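PDB 1MKM: IclR transcriptional regulator from Thermotoga maritima, which probably acts as a DNA-binding transcriptional regulator of the IclR family, joining a winged helix-turn-helix domain to a zinc-binding C-terminal domain. Local coordinates for residues 21-26 against 54-59; 133-138 against 191-196; 160-163 against 168-171. One frame throughout, in Å; residues are numbered along the deposited sequence.

How the interactions relate
From the N terminus, interaction 1 comes first: it closes a loop that holds helices 26-32 and 37-50, and ties the segment before the first of these to the wing hairpin of the DNA-binding domain. The chain then passes into the C-terminal domain, where residues 133-138 open interaction 2 and residues 191-196 close it. Nested inside that loop is interaction 3, a short closure of the connection between helices 148-157 and 171-184. Interactions 2 and 3 touch, their centres about 11 Å apart, through Tyr134 with Lys161, a probable hydrogen bond, and Glu192 packed on Ile168. Interaction 1 lies about 39 Å from interaction 2, centre to centre.

Interaction 1: residues 21-26 against 54-59; sequences PGDVSV and LRKKDK
Asp23 and Lys56 make the ionic part of this contact, a salt bridge with Lys56 NZ 2.5 Å from Asp23 OD1, unusually short and of doubtful exact length. The lysine chain, extended beyond CG, crosses the aspartate at about a right angle, and its ammonium meets OD1 from above the carboxylate plane, 37° out of it. A short acid facing a long lysine suits the gap. Asp58 adds a second acid, its OD2 4.2 Å from Asp23 OD1, and the lysine probably eases their repulsion.

Van der Waals packing is slight: Val26, starting helix 26-32, sets its methyl CG1 obliquely against the Arg55 guanidinium, 3.4 Å from NH2.

Hydrogen bonds fix that guanidinium. Arg55 NE donates to Lys59 O at 2.9 Å, the acceptor lying in the guanidinium plane, while Lys59 CG sits over one face. NH2 also bonds Tyr41 OH of helix 37-50. The type I turn from Lys56 to Lys59 presents Lys59 O.

Arginine suits this place because its several N-H groups serve turn and helix together. The ion pair thus adds to backbone pairing of Val24 with Tyr61 in holding the wing to the segment before helix 26-32, with a methyl packed on a guanidinium alongside.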
loop_
_atom_site.group_PDB
_atom_site.type_symbol
_atom_site.label_atom_id
_atom_site.label_comp_id
_atom_site.label_asym_id
_atom_site.label_seq_id
_atom_site.Cartn_x
_atom_site.Cartn_y
_atom_site.Cartn_z
ATOM N N PRO B 21 -14.481 7.020 10.281
ATOM C CA PRO B 21 -13.555 6.726 9.185
ATOM C C PRO B 21 -12.572 7.892 9.086
ATOM O O PRO B 21 -12.984 9.041 8.939
ATOM C CB PRO B 21 -14.476 6.650 7.973
ATOM C CG PRO B 21 -15.763 6.150 8.560
ATOM C CD PRO B 21 -15.876 6.989 9.810
ATOM N N GLY B 22 -11.278 7.610 9.170
ATOM C CA GLY B 22 -10.307 8.689 9.101
ATOM C C GLY B 22 -9.904 9.192 10.481
ATOM O O GLY B 22 -9.750 8.395 11.409
ATOM N N ASP B 23 -9.727 10.506 10.628
ATOM C CA ASP B 23 -9.326 11.077 11.922
ATOM C C ASP B 23 -10.168 12.271 12.372
ATOM O O ASP B 23 -11.123 12.657 11.695
ATOM C CB ASP B 23 -7.858 11.484 11.879
ATOM C CG ASP B 23 -7.582 12.492 10.806
ATOM O OD1 ASP B 23 -6.396 12.680 10.465
ATOM O OD2 ASP B 23 -8.562 13.094 10.310
ATOM N N VAL B 24 -9.799 12.860 13.508
ATOM C CA VAL B 24 -10.544 13.989 14.055
ATOM C C VAL B 24 -9.657 14.976 14.837
ATOM O O VAL B 24 -8.753 14.570 15.565
ATOM C CB VAL B 24 -11.672 13.474 14.996
ATOM C CG1 VAL B 24 -11.075 12.994 16.296
ATOM C CG2 VAL B 24 -12.703 14.556 15.241
ATOM N N SER B 25 -9.942 16.269 14.697
ATOM C CA SER B 25 -9.187 17.325 15.380
ATOM C C SER B 25 -9.858 17.701 16.686
ATOM O O SER B 25 -11.057 17.487 16.850
ATOM C CB SER B 25 -9.130 18.579 14.517
ATOM O OG SER B 25 -10.424 19.151 14.399
ATOM N N VAL B 26 -9.088 18.274 17.608
ATOM C CA VAL B 26 -9.643 18.698 18.887
ATOM C C VAL B 26 -10.820 19.613 18.586
ATOM O O VAL B 26 -11.876 19.525 19.214
ATOM C CB VAL B 26 -8.615 19.492 19.730
ATOM C CG1 VAL B 26 -7.372 18.664 19.956
ATOM C CG2 VAL B 26 -8.253 20.789 19.033
ATOM N N LEU B 54 -4.431 8.149 19.309
ATOM C CA LEU B 54 -3.083 8.497 18.865
ATOM C C LEU B 54 -3.133 9.880 18.253
ATOM O O LEU B 54 -4.031 10.183 17.458
ATOM C CB LEU B 54 -2.588 7.493 17.819
ATOM C CG LEU B 54 -1.089 7.533 17.499
ATOM C CD1 LEU B 54 -0.296 7.354 18.789
ATOM C CD2 LEU B 54 -0.743 6.423 16.486
ATOM N N ARG B 55 -2.197 10.743 18.624
ATOM C CA ARG B 55 -2.239 12.062 18.022
ATOM C C ARG B 55 -1.195 12.183 16.932
ATOM O O ARG B 55 -0.024 11.861 17.139
ATOM C CB ARG B 55 -2.072 13.187 19.056
ATOM C CG ARG B 55 -2.566 14.503 18.488
ATOM C CD ARG B 55 -2.573 15.653 19.475
ATOM N NE ARG B 55 -3.288 16.800 18.917
ATOM C CZ ARG B 55 -3.486 17.948 19.563
ATOM N NH1 ARG B 55 -3.018 18.113 20.794
ATOM N NH2 ARG B 55 -4.177 18.929 18.979
ATOM N N LYS B 56 -1.652 12.637 15.766
ATOM C CA LYS B 56 -0.820 12.813 14.583
ATOM C C LYS B 56 0.071 14.047 14.647
ATOM O O LYS B 56 -0.161 14.968 15.444
ATOM C CB LYS B 56 -1.700 12.927 13.333
ATOM C CG LYS B 56 -2.596 11.735 13.038
ATOM C CD LYS B 56 -3.392 11.979 11.757
ATOM C CE LYS B 56 -4.174 10.743 11.334
ATOM N NZ LYS B 56 -4.738 10.856 9.957
ATOM N N LYS B 57 1.086 14.067 13.785
ATOM C CA LYS B 57 2.003 15.193 13.724
ATOM C C LYS B 57 1.155 16.421 13.413
ATOM O O LYS B 57 1.425 17.514 13.904
ATOM C CB LYS B 57 3.055 14.970 12.634
ATOM C CG LYS B 57 4.455 15.397 13.058
ATOM C CD LYS B 57 5.529 14.983 12.054
ATOM C CE LYS B 57 5.461 15.804 10.773
ATOM N NZ LYS B 57 5.671 17.256 11.025
ATOM N N ASP B 58 0.112 16.223 12.613
ATOM C CA ASP B 58 -0.795 17.307 12.254
ATOM C C ASP B 58 -1.820 17.591 13.350
ATOM O O ASP B 58 -2.811 18.283 13.118
ATOM C CB ASP B 58 -1.512 16.977 10.945
ATOM C CG ASP B 58 -1.881 15.515 10.842
ATOM O OD1 ASP B 58 -0.958 14.679 10.720
ATOM O OD2 ASP B 58 -3.090 15.205 10.885
ATOM N N LYS B 59 -1.568 17.054 14.540
ATOM C CA LYS B 59 -2.453 17.228 15.686
ATOM C C LYS B 59 -3.878 16.658 15.559
ATOM O O LYS B 59 -4.732 16.899 16.421
ATOM C CB LYS B 59 -2.506 18.706 16.083
ATOM C CG LYS B 59 -1.257 19.167 16.832
ATOM C CD LYS B 59 -1.452 20.534 17.474
ATOM C CE LYS B 59 -0.288 20.887 18.388
ATOM N NZ LYS B 59 -0.457 22.213 19.044
#

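Interaction 2: residues 133-138 against 191-196; sequences LYSTAS and EENEIG
Ser135 meets Glu192 and Asn193 where the two loops come closest, and most of the surface buried on the 133-138 side belongs to this serine. Its CA lies 4.6 Å from Asn193 CA, so the backbones are in contact. Ser135 CB packs on Glu192 O at 3.4 Å, an approach that suits a small residue. Asn193 swings its amide past the serine: with CG anti to the backbone N (chi1 -177°), ND2 reaches Ser135 OG at 3.0 Å, a weak hydrogen bond with an N-H...O angle of 122°. The position of OG is less certain than most, so the bond should carry little weight. ND2 also lies 3.8 Å from Thr136 CB. Ser135 O and Asn193 N are 3.0 Å apart, but the angle is too poor for a hydrogen bond.

Firmer polar links hold the buried side. The Glu192 carboxylate forms a salt bridge with Lys140, and its OE2 accepts the backbone N of Asn190. Asp189 OD1 takes the backbone N of both Glu192 and Asn193.

The other side of the contact is looser. Beyond Asn193 the chain turns away through Glu194 to the exposed Ile195, which packs on Arg222 of a second subunit, and Gly196, whose backbone angles favour glycine, gives a weak bond from N to Glu191 OE2.

A zinc ion lies about 3 Å from the nearest atom of the Thr136 side chain. Asp189 and Cys199 are residues seen to bind zinc in this protein. Within the GAF-like C-terminal domain, the contact joins the loop leading into helix 137-143 to the connection between strands 187-190 and 197-205; helix 171-184 reaches Tyr134 and Glu192, strand 98-105 meets Leu133, and helix 148-157 meets Leu133 and Tyr134.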
loop_
_atom_site.group_PDB
_atom_site.type_symbol
_atom_site.label_atom_id
_atom_site.label_comp_id
_atom_site.label_asym_id
_atom_site.label_seq_id
_atom_site.Cartn_x
_atom_site.Cartn_y
_atom_site.Cartn_z
ATOM N N LEU B 133 -29.257 -16.831 18.813
ATOM C CA LEU B 133 -29.088 -18.275 18.860
ATOM C C LEU B 133 -30.159 -19.063 18.114
ATOM O O LEU B 133 -30.139 -20.292 18.126
ATOM C CB LEU B 133 -29.038 -18.751 20.312
ATOM C CG LEU B 133 -27.722 -18.595 21.082
ATOM C CD1 LEU B 133 -27.901 -19.053 22.526
ATOM C CD2 LEU B 133 -26.635 -19.430 20.412
ATOM N N TYR B 134 -31.081 -18.376 17.450
ATOM C CA TYR B 134 -32.132 -19.087 16.743
ATOM C C TYR B 134 -32.083 -18.971 15.227
ATOM O O TYR B 134 -32.377 -19.948 14.530
ATOM C CB TYR B 134 -33.507 -18.632 17.234
ATOM C CG TYR B 134 -33.839 -17.190 16.906
ATOM C CD1 TYR B 134 -33.389 -16.142 17.710
ATOM C CD2 TYR B 134 -34.597 -16.874 15.780
ATOM C CE1 TYR B 134 -33.690 -14.818 17.401
ATOM C CE2 TYR B 134 -34.895 -15.561 15.461
ATOM C CZ TYR B 134 -34.441 -14.539 16.271
ATOM O OH TYR B 134 -34.726 -13.236 15.928
ATOM N N SER B 135 -31.726 -17.795 14.708
ATOM C CA SER B 135 -31.671 -17.604 13.256
ATOM C C SER B 135 -30.323 -17.980 12.647
ATOM O O SER B 135 -30.116 -17.825 11.447
ATOM C CB SER B 135 -32.001 -16.155 12.885
ATOM O OG SER B 135 -31.005 -15.266 13.359
ATOM N N THR B 136 -29.417 -18.486 13.475
ATOM C CA THR B 136 -28.096 -18.868 13.004
ATOM C C THR B 136 -27.820 -20.366 13.247
ATOM O O THR B 136 -28.318 -20.945 14.214
ATOM C CB THR B 136 -27.023 -17.993 13.695
ATOM O OG1 THR B 136 -25.770 -18.148 13.025
ATOM C CG2 THR B 136 -26.861 -18.392 15.144
ATOM N N ALA B 137 -27.035 -20.988 12.365
ATOM C CA ALA B 137 -26.713 -22.415 12.483
ATOM C C ALA B 137 -25.951 -22.775 13.757
ATOM O O ALA B 137 -26.376 -23.643 14.527
ATOM C CB ALA B 137 -25.923 -22.877 11.269
ATOM N N SER B 138 -24.809 -22.139 13.971
ATOM C CA SER B 138 -24.047 -22.410 15.181
ATOM C C SER B 138 -24.960 -22.116 16.393
ATOM O O SER B 138 -24.799 -22.697 17.466
ATOM C CB SER B 138 -22.784 -21.531 15.212
ATOM O OG SER B 138 -23.090 -20.165 14.973
ATOM N N GLU B 191 -30.707 -19.281 4.793
ATOM C CA GLU B 191 -30.991 -17.854 4.734
ATOM C C GLU B 191 -31.933 -17.384 5.835
ATOM O O GLU B 191 -32.702 -16.447 5.648
ATOM C CB GLU B 191 -31.552 -17.498 3.355
ATOM C CG GLU B 191 -30.545 -16.765 2.464
ATOM C CD GLU B 191 -30.784 -16.990 0.981
ATOM O OE1 GLU B 191 -30.702 -18.160 0.546
ATOM O OE2 GLU B 191 -31.044 -16.003 0.254
ATOM N N GLU B 192 -31.843 -18.038 6.988
ATOM C CA GLU B 192 -32.670 -17.717 8.149
ATOM C C GLU B 192 -32.094 -16.536 8.925
ATOM O O GLU B 192 -32.830 -15.802 9.574
ATOM C CB GLU B 192 -32.767 -18.928 9.087
ATOM C CG GLU B 192 -33.178 -20.232 8.415
ATOM C CD GLU B 192 -33.074 -21.424 9.349
ATOM O OE1 GLU B 192 -33.813 -21.476 10.353
ATOM O OE2 GLU B 192 -32.246 -22.316 9.084
ATOM N N ASN B 193 -30.776 -16.364 8.880
ATOM C CA ASN B 193 -30.145 -15.258 9.589
ATOM C C ASN B 193 -29.948 -14.109 8.617
ATOM O O ASN B 193 -30.498 -13.028 8.812
ATOM C CB ASN B 193 -28.804 -15.696 10.193
ATOM C CG ASN B 193 -28.129 -14.591 11.012
ATOM O OD1 ASN B 193 -27.519 -13.670 10.462
ATOM N ND2 ASN B 193 -28.242 -14.683 12.328
ATOM N N GLU B 194 -29.167 -14.343 7.565
ATOM C CA GLU B 194 -28.938 -13.312 6.561
ATOM C C GLU B 194 -29.215 -13.823 5.153
ATOM O O GLU B 194 -28.788 -14.914 4.775
ATOM C CB GLU B 194 -27.508 -12.773 6.652
ATOM C CG GLU B 194 -27.441 -11.326 7.132
ATOM C CD GLU B 194 -26.022 -10.794 7.222
ATOM O OE1 GLU B 194 -25.195 -11.423 7.917
ATOM O OE2 GLU B 194 -25.735 -9.743 6.608
ATOM N N ILE B 195 -29.945 -13.028 4.378
ATOM C CA ILE B 195 -30.279 -13.401 3.013
ATOM C C ILE B 195 -29.023 -13.397 2.130
ATOM O O ILE B 195 -28.195 -12.483 2.190
ATOM C CB ILE B 195 -31.378 -12.453 2.442
ATOM C CG1 ILE B 195 -31.444 -12.571 0.916
ATOM C CG2 ILE B 195 -31.133 -11.024 2.907
ATOM C CD1 ILE B 195 -32.416 -11.594 0.264
ATOM N N GLY B 196 -28.886 -14.439 1.318
ATOM C CA GLY B 196 -27.728 -14.550 0.455
ATOM C C GLY B 196 -26.707 -15.471 1.092
ATOM O O GLY B 196 -25.878 -16.058 0.390
#

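Interaction 3: residues 160-163 against 168-171; sequences LKPK and ITNP
Leu160 and Thr169 form the centre of this contact, which brings together the two ends of the connection between helices 148-157 and 171-184. The leucine CG lies anti to the carbonyl carbon (chi1 -57°), and CD1 continues the chain in an extended line (chi2 180°). That shape carries CD1 over the backbone, 3.4 Å from Thr169 O, and on to the ring of Pro171, whose CD is 4.2 Å away. Nearer the root of the side chain, Leu160 CB sits 3.7 Å from Ile168 O. Leucine suits this place because its long branched end spans from the backbone of Ile168 and Thr169 to Pro171, while it also packs on Leu174 and Tyr134.

Thr169 uses its two branches differently. CG2 faces Leu160, 4.0 Å from Leu160 CB, while OG1, placed beside the backbone N, comes 3.4 Å from Pro162 CB. The same hydroxyl bonds the backbone O of Thr167, so its polar need is met next to the segment. Pro162 crosses the threonine obliquely, offering a compact ring with CD 3.6 Å from Thr169 OG1.

Past the threonine, Asn170 turns away from the contact and acts as the N-cap of helix 171-184, its OD1 accepting the backbone N of Arg172 and of Val173. Pro171 suits the first turn of that helix, where a backbone N-H is not required.

Hydrogen bonding between the two segments is absent. Their closeness therefore rests on van der Waals packing at the surface, with Thr169 OG1 and Asn170 OD1 bonded to nearby backbone instead, and the cap sets the start of the helix directly beside it.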
loop_
_atom_site.group_PDB
_atom_site.type_symbol
_atom_site.label_atom_id
_atom_site.label_comp_id
_atom_site.label_asym_id
_atom_site.label_seq_id
_atom_site.Cartn_x
_atom_site.Cartn_y
_atom_site.Cartn_z
ATOM N N LEU B 160 -38.698 -13.816 18.379
ATOM C CA LEU B 160 -38.201 -14.412 17.149
ATOM C C LEU B 160 -38.406 -13.489 15.958
ATOM O O LEU B 160 -38.722 -13.949 14.860
ATOM C CB LEU B 160 -38.904 -15.749 16.889
ATOM C CG LEU B 160 -38.811 -16.829 17.978
ATOM C CD1 LEU B 160 -39.577 -18.066 17.537
ATOM C CD2 LEU B 160 -37.360 -17.191 18.242
ATOM N N LYS B 161 -38.220 -12.189 16.172
ATOM C CA LYS B 161 -38.393 -11.217 15.099
ATOM C C LYS B 161 -37.750 -11.728 13.816
ATOM O O LYS B 161 -36.529 -11.753 13.685
ATOM C CB LYS B 161 -37.779 -9.870 15.485
ATOM C CG LYS B 161 -37.878 -8.821 14.385
ATOM C CD LYS B 161 -37.324 -7.475 14.832
ATOM C CE LYS B 161 -37.281 -6.491 13.669
ATOM N NZ LYS B 161 -36.779 -5.148 14.074
ATOM N N PRO B 162 -38.578 -12.147 12.846
ATOM C CA PRO B 162 -38.108 -12.667 11.558
ATOM C C PRO B 162 -37.254 -11.671 10.768
ATOM O O PRO B 162 -37.750 -10.647 10.291
ATOM C CB PRO B 162 -39.410 -13.026 10.843
ATOM C CG PRO B 162 -40.371 -12.009 11.382
ATOM C CD PRO B 162 -40.046 -12.024 12.855
ATOM N N LYS B 163 -35.970 -11.992 10.632
ATOM C CA LYS B 163 -35.027 -11.138 9.914
ATOM C C LYS B 163 -35.076 -11.365 8.409
ATOM O O LYS B 163 -34.637 -10.528 7.613
ATOM C CB LYS B 163 -33.610 -11.384 10.438
ATOM C CG LYS B 163 -33.366 -10.820 11.828
ATOM C CD LYS B 163 -32.084 -11.358 12.433
ATOM C CE LYS B 163 -32.192 -12.849 12.690
ATOM N NZ LYS B 163 -33.379 -13.192 13.530
ATOM N N ILE B 168 -37.393 -18.533 11.197
ATOM C CA ILE B 168 -38.416 -19.266 11.943
ATOM C C ILE B 168 -39.002 -18.430 13.090
ATOM O O ILE B 168 -38.271 -17.999 13.983
ATOM C CB ILE B 168 -37.820 -20.555 12.544
ATOM C CG1 ILE B 168 -37.174 -21.394 11.445
ATOM C CG2 ILE B 168 -38.897 -21.355 13.244
ATOM C CD1 ILE B 168 -36.541 -22.678 11.952
ATOM N N THR B 169 -40.318 -18.212 13.079
ATOM C CA THR B 169 -40.958 -17.423 14.133
ATOM C C THR B 169 -41.890 -18.246 15.038
ATOM O O THR B 169 -42.547 -17.701 15.924
ATOM C CB THR B 169 -41.751 -16.235 13.525
ATOM O OG1 THR B 169 -40.910 -15.511 12.618
ATOM C CG2 THR B 169 -42.207 -15.278 14.621
ATOM N N ASN B 170 -41.937 -19.558 14.831
ATOM C CA ASN B 170 -42.802 -20.414 15.641
ATOM C C ASN B 170 -42.013 -21.407 16.486
ATOM O O ASN B 170 -41.311 -22.277 15.959
ATOM C CB ASN B 170 -43.798 -21.170 14.751
ATOM C CG ASN B 170 -44.758 -22.044 15.551
ATOM O OD1 ASN B 170 -44.346 -23.008 16.196
ATOM N ND2 ASN B 170 -46.045 -21.707 15.508
ATOM N N PRO B 171 -42.139 -21.293 17.818
ATOM C CA PRO B 171 -41.463 -22.147 18.801
ATOM C C PRO B 171 -41.758 -23.642 18.694
ATOM O O PRO B 171 -40.978 -24.459 19.182
ATOM C CB PRO B 171 -41.905 -21.552 20.140
ATOM C CG PRO B 171 -43.246 -20.960 19.826
ATOM C CD PRO B 171 -43.001 -20.306 18.491
#